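Local coordinates for protein glycosyl hydrolase family 88 (Pedobacter heparinus, PDB 3WIW) that removes unsaturated uronic acid residues from heparin-derived oligosaccharides, as an unsaturated glucuronyl hydrolase with an alpha6/alpha6-barrel fold, at residues R299-V311 with F355-N367. Residues are numbered along the deposited sequence; the frame is centred on the assembly and turned at random.
Sequences RDRSPRDASAAAV and FILKHSVGALLYN
Asp305, the N-cap of helix 306-322, joins the start of that helix to the short strand 360-361 through its carboxylate. Val361 N donates to Asp305 OD1 at 3.0 Å in a nearly straight bond, coming from above the carboxylate plane, 59° out of it. Ser307 OG reaches the same oxygen at 2.8 Å on the syn side, from the opposite face, and Ser307 N adds a weak capping bond. With CG anti to the backbone N (chi1 -179°), the carboxylate lies between the helix's first turn and the strand.

Backbone to backbone, Ala306 N donates to His359 O at 2.8 Å, so the first N-H of the helix is taken by the other segment. Ser307 N also makes a weak, bent bond (120°) to Ser360 OG, which stands beside its own backbone N.

Tight packing fills in around these bonds. Ala306 CB sits 3.3 Å from Lys358 O, and Val361 CG2 presses to 3.2 Å from Arg304 O. Farther along, the ring of Pro303 lays CB on Val361 CG2 and CG on Leu364 CD1 (3.8 Å), the proline and leucine side chains crossing at about a right angle.

Asp305 OD2 forms a salt bridge with Arg246, a predicted substrate-binding residue that also donates to Val361 O and Gly362 O. One carboxylate therefore caps a barrel helix, fastens the 360-361 strand and grips Arg246, a second-shell role consistent with positioning that arginine; the arginine and the helix N-terminus would both be expected to stabilise its negative charge.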
ATOM      1  N   ARG A 299       2.803 -25.077   3.239  1.00 13.14           N
ATOM      2  CA  ARG A 299       1.640 -24.196   3.378  1.00 13.90           C
ATOM      3  C   ARG A 299       1.111 -24.110   4.797  1.00 14.54           C
ATOM      4  O   ARG A 299       0.641 -23.061   5.224  1.00 15.71           O
ATOM      5  CB  ARG A 299       0.526 -24.653   2.449  1.00 14.91           C
ATOM      6  CG  ARG A 299       0.900 -24.508   0.999  1.00 15.08           C
ATOM      7  CD  ARG A 299      -0.196 -25.017   0.124  1.00 15.56           C
ATOM      8  NE  ARG A 299       0.101 -24.777  -1.280  1.00 16.84           N
ATOM      9  CZ  ARG A 299      -0.565 -25.316  -2.292  1.00 18.74           C
ATOM     10  NH1 ARG A 299      -0.206 -25.007  -3.534  1.00 20.03           N
ATOM     11  NH2 ARG A 299      -1.598 -26.128  -2.069  1.00 19.90           N
ATOM     12  N   ASP A 300       1.186 -25.208   5.534  1.00 14.36           N
ATOM     13  CA  ASP A 300       0.659 -25.213   6.892  1.00 17.84           C
ATOM     14  C   ASP A 300       1.440 -24.352   7.868  1.00 16.48           C
ATOM     15  O   ASP A 300       0.851 -23.765   8.781  1.00 17.39           O
ATOM     16  CB  ASP A 300       0.608 -26.634   7.459  1.00 23.02           C
ATOM     17  CG  ASP A 300      -0.499 -27.477   6.860  1.00 30.41           C
ATOM     18  OD1 ASP A 300      -1.495 -26.911   6.364  1.00 32.67           O
ATOM     19  OD2 ASP A 300      -0.380 -28.722   6.920  1.00 34.05           O
ATOM     20  N   ARG A 301       2.758 -24.269   7.687  0.65 15.32           N
ATOM     21  CA  ARG A 301       3.615 -23.587   8.655  0.65 16.34           C
ATOM     22  C   ARG A 301       4.299 -22.325   8.135  0.65 14.79           C
ATOM     23  O   ARG A 301       5.010 -21.648   8.879  0.65 17.03           O
ATOM     24  CB  ARG A 301       4.669 -24.542   9.197  0.65 19.17           C
ATOM     25  CG  ARG A 301       4.082 -25.620  10.119  0.65 22.09           C
ATOM     26  CD  ARG A 301       5.165 -26.477  10.769  0.65 24.86           C
ATOM     27  NE  ARG A 301       6.139 -25.669  11.511  0.65 26.46           N
ATOM     28  CZ  ARG A 301       7.312 -26.135  11.933  0.65 27.27           C
ATOM     29  NH1 ARG A 301       8.143 -25.358  12.612  0.65 26.54           N
ATOM     30  NH2 ARG A 301       7.648 -27.391  11.677  0.65 28.57           N
ATOM     31  N   SER A 302       4.098 -21.992   6.868  1.00 12.71           N
ATOM     32  CA  SER A 302       4.725 -20.806   6.295  1.00 11.47           C
ATOM     33  C   SER A 302       4.208 -19.535   6.991  1.00 10.22           C
ATOM     34  O   SER A 302       3.000 -19.404   7.231  1.00 10.99           O
ATOM     35  CB  SER A 302       4.391 -20.772   4.815  1.00 12.29           C
ATOM     36  OG  SER A 302       4.815 -19.560   4.253  1.00 12.62           O
ATOM     37  N   PRO A 303       5.110 -18.577   7.306  1.00  9.48           N
ATOM     38  CA  PRO A 303       4.637 -17.296   7.864  1.00 10.32           C
ATOM     39  C   PRO A 303       3.612 -16.611   6.964  1.00  8.73           C
ATOM     40  O   PRO A 303       3.768 -16.566   5.728  1.00 10.70           O
ATOM     41  CB  PRO A 303       5.913 -16.457   7.937  1.00 11.55           C
ATOM     42  CG  PRO A 303       6.996 -17.476   8.080  1.00 12.10           C
ATOM     43  CD  PRO A 303       6.574 -18.644   7.236  1.00 10.25           C
ATOM     44  N   ARG A 304       2.558 -16.081   7.585  1.00  9.10           N
ATOM     45  CA  ARG A 304       1.548 -15.272   6.876  1.00  9.63           C
ATOM     46  C   ARG A 304       2.000 -13.826   6.746  1.00  9.56           C
ATOM     47  O   ARG A 304       2.878 -13.366   7.486  1.00 10.93           O
ATOM     48  CB  ARG A 304       0.228 -15.280   7.655  1.00  9.28           C
ATOM     49  CG  ARG A 304      -0.248 -16.679   7.991  1.00  9.95           C
ATOM     50  CD  ARG A 304      -0.390 -17.564   6.737  1.00 10.21           C
ATOM     51  NE  ARG A 304      -1.133 -18.766   7.091  1.00 10.53           N
ATOM     52  CZ  ARG A 304      -2.461 -18.815   7.248  1.00 10.41           C
ATOM     53  NH1 ARG A 304      -3.053 -19.935   7.686  1.00 12.09           N
ATOM     54  NH2 ARG A 304      -3.202 -17.738   7.013  1.00 11.38           N
ATOM     55  N   ASP A 305       1.389 -13.100   5.826  1.00  8.71           N
ATOM     56  CA  ASP A 305       1.731 -11.692   5.683  1.00  7.98           C
ATOM     57  C   ASP A 305       0.458 -10.858   5.748  1.00  8.56           C
ATOM     58  O   ASP A 305      -0.258 -10.664   4.723  1.00  8.81           O
ATOM     59  CB  ASP A 305       2.481 -11.457   4.362  1.00  9.43           C
ATOM     60  CG  ASP A 305       2.895 -10.009   4.176  1.00  9.27           C
ATOM     61  OD1 ASP A 305       2.947  -9.261   5.197  1.00  9.51           O
ATOM     62  OD2 ASP A 305       3.179  -9.607   3.019  1.00 10.40           O
ATOM     63  N   ALA A 306       0.188 -10.339   6.945  1.00  8.28           N
ATOM     64  CA  ALA A 306      -1.003  -9.527   7.156  1.00  8.68           C
ATOM     65  C   ALA A 306      -1.028  -8.306   6.231  1.00  8.27           C
ATOM     66  O   ALA A 306      -2.104  -7.897   5.803  1.00  9.08           O
ATOM     67  CB  ALA A 306      -1.120  -9.086   8.602  1.00  9.65           C
ATOM     68  N   SER A 307       0.129  -7.708   5.914  1.00  8.33           N
ATOM     69  CA  SER A 307       0.147  -6.506   5.078  1.00  7.84           C
ATOM     70  C   SER A 307      -0.443  -6.818   3.705  1.00  8.31           C
ATOM     71  O   SER A 307      -1.234  -6.033   3.169  1.00  8.59           O
ATOM     72  CB  SER A 307       1.564  -5.933   4.976  1.00  8.01           C
ATOM     73  OG  SER A 307       2.426  -6.736   4.192  1.00  9.03           O
ATOM     74  N   ALA A 308      -0.092  -7.971   3.134  1.00  8.18           N
ATOM     75  CA  ALA A 308      -0.669  -8.381   1.853  1.00  8.49           C
ATOM     76  C   ALA A 308      -2.188  -8.524   1.976  1.00  8.25           C
ATOM     77  O   ALA A 308      -2.930  -8.123   1.063  1.00  8.78           O
ATOM     78  CB  ALA A 308      -0.036  -9.678   1.358  1.00  8.87           C
ATOM     79  N   ALA A 309      -2.656  -9.161   3.059  1.00  7.74           N
ATOM     80  CA  ALA A 309      -4.100  -9.316   3.286  1.00  8.20           C
ATOM     81  C   ALA A 309      -4.784  -7.955   3.331  1.00  8.04           C
ATOM     82  O   ALA A 309      -5.859  -7.800   2.753  1.00  8.95           O
ATOM     83  CB  ALA A 309      -4.377 -10.060   4.567  1.00  9.23           C
ATOM     84  N   ALA A 310      -4.197  -6.982   4.037  1.00  8.33           N
ATOM     85  CA  ALA A 310      -4.839  -5.677   4.189  1.00  8.95           C
ATOM     86  C   ALA A 310      -4.939  -4.957   2.837  1.00  8.76           C
ATOM     87  O   ALA A 310      -5.976  -4.342   2.532  1.00  9.54           O
ATOM     88  CB  ALA A 310      -4.087  -4.839   5.198  1.00  9.60           C
ATOM     89  N   VAL A 311      -3.873  -5.008   2.036  1.00  7.27           N
ATOM     90  CA  VAL A 311      -3.857  -4.393   0.712  1.00  7.88           C
ATOM     91  C   VAL A 311      -4.908  -5.054  -0.172  1.00  8.38           C
ATOM     92  O   VAL A 311      -5.666  -4.368  -0.864  1.00  9.63           O
ATOM     93  CB  VAL A 311      -2.444  -4.448   0.100  1.00  8.61           C
ATOM     94  CG1 VAL A 311      -2.453  -3.969  -1.362  1.00  8.74           C
ATOM     95  CG2 VAL A 311      -1.454  -3.622   0.935  1.00  8.82           C
ATOM     96  N   PHE A 355       1.276  -0.481  17.527  1.00 10.39           N
ATOM     97  CA  PHE A 355       0.829  -0.849  16.197  1.00 10.88           C
ATOM     98  C   PHE A 355      -0.530  -1.532  16.275  1.00 10.42           C
ATOM     99  O   PHE A 355      -0.864  -2.167  17.275  1.00 12.82           O
ATOM    100  CB  PHE A 355       1.815  -1.787  15.522  1.00 10.68           C
ATOM    101  CG  PHE A 355       3.118  -1.144  15.159  1.00 10.16           C
ATOM    102  CD1 PHE A 355       3.245  -0.423  13.980  1.00 11.39           C
ATOM    103  CD2 PHE A 355       4.228  -1.257  15.988  1.00 11.86           C
ATOM    104  CE1 PHE A 355       4.463   0.174  13.617  1.00 12.34           C
ATOM    105  CE2 PHE A 355       5.443  -0.678  15.640  1.00 12.11           C
ATOM    106  CZ  PHE A 355       5.570   0.045  14.453  1.00 12.50           C
ATOM    107  N   ILE A 356      -1.288  -1.455  15.197  1.00  9.67           N
ATOM    108  CA  ILE A 356      -2.659  -1.959  15.187  1.00 10.18           C
ATOM    109  C   ILE A 356      -2.720  -3.469  14.878  1.00 10.13           C
ATOM    110  O   ILE A 356      -3.364  -4.211  15.594  1.00 11.02           O
ATOM    111  CB  ILE A 356      -3.510  -1.157  14.194  1.00 11.51           C
ATOM    112  CG1 ILE A 356      -3.583   0.325  14.635  1.00 12.56           C
ATOM    113  CG2 ILE A 356      -4.901  -1.754  14.070  1.00 12.00           C
ATOM    114  CD1 ILE A 356      -4.146   1.281  13.607  1.00 13.50           C
ATOM    115  N   LEU A 357      -2.047  -3.920  13.819  1.00  9.60           N
ATOM    116  CA  LEU A 357      -2.024  -5.329  13.428  1.00  9.63           C
ATOM    117  C   LEU A 357      -0.700  -6.007  13.762  1.00  9.37           C
ATOM    118  O   LEU A 357       0.336  -5.354  13.952  1.00  9.97           O
ATOM    119  CB  LEU A 357      -2.251  -5.466  11.930  1.00  9.82           C
ATOM    120  CG  LEU A 357      -3.613  -5.051  11.387  1.00 10.14           C
ATOM    121  CD1 LEU A 357      -3.673  -5.356   9.889  1.00 11.86           C
ATOM    122  CD2 LEU A 357      -4.737  -5.753  12.118  1.00 10.90           C
ATOM    123  N   LYS A 358      -0.761  -7.334  13.819  1.00 10.01           N
ATOM    124  CA  LYS A 358       0.416  -8.187  13.984  1.00  9.88           C
ATOM    125  C   LYS A 358       0.683  -8.997  12.710  1.00  9.36           C
ATOM    126  O   LYS A 358      -0.130  -8.999  11.776  1.00 10.32           O
ATOM    127  CB  LYS A 358       0.162  -9.147  15.139  1.00 10.40           C
ATOM    128  CG  LYS A 358      -0.007  -8.426  16.470  1.00 11.48           C
ATOM    129  CD  LYS A 358      -0.427  -9.382  17.600  1.00 12.07           C
ATOM    130  CE  LYS A 358      -1.883  -9.843  17.485  1.00 12.09           C
ATOM    131  NZ  LYS A 358      -2.182 -10.946  18.463  1.00 13.03           N
ATOM    132  N   HIS A 359       1.832  -9.670  12.653  1.00  9.64           N
ATOM    133  CA  HIS A 359       2.049 -10.764  11.671  1.00  9.32           C
ATOM    134  C   HIS A 359       2.209 -10.350  10.204  1.00 10.10           C
ATOM    135  O   HIS A 359       1.606 -10.976   9.326  1.00 10.56           O
ATOM    136  CB  HIS A 359       0.974 -11.859  11.768  1.00 11.02           C
ATOM    137  CG  HIS A 359       0.736 -12.366  13.154  1.00 12.18           C
ATOM    138  ND1 HIS A 359       1.742 -12.850  13.965  1.00 13.98           N
ATOM    139  CD2 HIS A 359      -0.411 -12.484  13.865  1.00 12.32           C
ATOM    140  CE1 HIS A 359       1.220 -13.250  15.114  1.00 14.08           C
ATOM    141  NE2 HIS A 359      -0.083 -13.009  15.086  1.00 13.93           N
ATOM    142  N   SER A 360       2.993  -9.305   9.938  1.00  9.22           N
ATOM    143  CA  SER A 360       3.457  -9.040   8.573  1.00  8.07           C
ATOM    144  C   SER A 360       4.861  -9.588   8.340  1.00  8.68           C
ATOM    145  O   SER A 360       5.577  -9.919   9.298  1.00  9.75           O
ATOM    146  CB  SER A 360       3.416  -7.547   8.241  1.00  8.58           C
ATOM    147  OG  SER A 360       2.071  -7.132   8.098  1.00  9.16           O
ATOM    148  N   VAL A 361       5.239  -9.688   7.065  1.00  8.52           N
ATOM    149  CA  VAL A 361       6.585 -10.155   6.709  1.00  8.82           C
ATOM    150  C   VAL A 361       7.184  -9.156   5.724  1.00  8.98           C
ATOM    151  O   VAL A 361       6.661  -8.990   4.602  1.00  9.32           O
ATOM    152  CB  VAL A 361       6.532 -11.558   6.059  1.00  9.35           C
ATOM    153  CG1 VAL A 361       7.922 -11.987   5.554  1.00 10.70           C
ATOM    154  CG2 VAL A 361       5.994 -12.598   7.036  1.00 10.50           C
ATOM    155  N   GLY A 362       8.275  -8.498   6.132  1.00  9.41           N
ATOM    156  CA  GLY A 362       8.933  -7.529   5.268  1.00  9.47           C
ATOM    157  C   GLY A 362       9.698  -8.187   4.127  1.00  9.17           C
ATOM    158  O   GLY A 362       9.370  -8.004   2.952  1.00 10.68           O
ATOM    159  N   ALA A 363      10.737  -8.960   4.455  1.00  9.89           N
ATOM    160  CA  ALA A 363      11.574  -9.589   3.434  1.00 11.45           C
ATOM    161  C   ALA A 363      12.175 -10.861   4.011  1.00 10.63           C
ATOM    162  O   ALA A 363      13.278 -10.856   4.588  1.00 11.57           O
ATOM    163  CB  ALA A 363      12.668  -8.602   2.915  1.00 13.93           C
ATOM    164  N   LEU A 364      11.470 -11.977   3.838  1.00 10.73           N
ATOM    165  CA  LEU A 364      11.814 -13.193   4.574  1.00 11.13           C
ATOM    166  C   LEU A 364      13.200 -13.726   4.210  1.00 10.42           C
ATOM    167  O   LEU A 364      13.962 -14.140   5.085  1.00 10.64           O
ATOM    168  CB  LEU A 364      10.748 -14.262   4.353  1.00 11.35           C
ATOM    169  CG  LEU A 364      10.869 -15.463   5.278  1.00 12.15           C
ATOM    170  CD1 LEU A 364       9.482 -15.812   5.809  1.00 15.13           C
ATOM    171  CD2 LEU A 364      11.481 -16.612   4.543  1.00 16.08           C
ATOM    172  N   LEU A 365      13.539 -13.706   2.922  1.00  9.19           N
ATOM    173  CA  LEU A 365      14.822 -14.268   2.504  1.00  9.99           C
ATOM    174  C   LEU A 365      16.003 -13.401   2.934  1.00  9.93           C
ATOM    175  O   LEU A 365      17.158 -13.821   2.816  1.00 10.66           O
ATOM    176  CB  LEU A 365      14.872 -14.522   0.996  1.00 10.56           C
ATOM    177  CG  LEU A 365      13.902 -15.569   0.447  1.00 12.06           C
ATOM    178  CD1 LEU A 365      14.274 -15.964  -0.989  1.00 13.69           C
ATOM    179  CD2 LEU A 365      13.787 -16.811   1.304  1.00 13.65           C
ATOM    180  N   TYR A 366      15.728 -12.201   3.441  1.00 10.29           N
ATOM    181  CA  TYR A 366      16.753 -11.296   3.964  1.00 10.30           C
ATOM    182  C   TYR A 366      16.776 -11.353   5.492  1.00 11.46           C
ATOM    183  O   TYR A 366      17.522 -10.594   6.130  1.00 12.48           O
ATOM    184  CB  TYR A 366      16.509  -9.859   3.474  1.00 12.02           C
ATOM    185  CG  TYR A 366      16.655  -9.694   1.970  1.00 12.35           C
ATOM    186  CD1 TYR A 366      15.638 -10.099   1.100  1.00 13.07           C
ATOM    187  CD2 TYR A 366      17.804  -9.118   1.415  1.00 13.66           C
ATOM    188  CE1 TYR A 366      15.767  -9.978  -0.268  1.00 12.38           C
ATOM    189  CE2 TYR A 366      17.928  -8.971   0.035  1.00 13.37           C
ATOM    190  CZ  TYR A 366      16.900  -9.394  -0.797  1.00 13.56           C
ATOM    191  OH  TYR A 366      17.020  -9.259  -2.166  1.00 15.82           O
ATOM    192  N   ASN A 367      15.981 -12.257   6.077  1.00 11.66           N
ATOM    193  CA  ASN A 367      15.814 -12.306   7.529  1.00 11.85           C
ATOM    194  C   ASN A 367      15.430 -10.932   8.078  1.00 12.60           C
ATOM    195  O   ASN A 367      15.962 -10.471   9.099  1.00 13.96           O
ATOM    196  CB  ASN A 367      17.084 -12.820   8.225  1.00 12.18           C
ATOM    197  CG  ASN A 367      16.852 -13.131   9.685  1.00 13.87           C
ATOM    198  OD1 ASN A 367      15.725 -13.446  10.084  1.00 15.21           O
ATOM    199  ND2 ASN A 367      17.906 -13.021  10.501  1.00 15.57           N
TER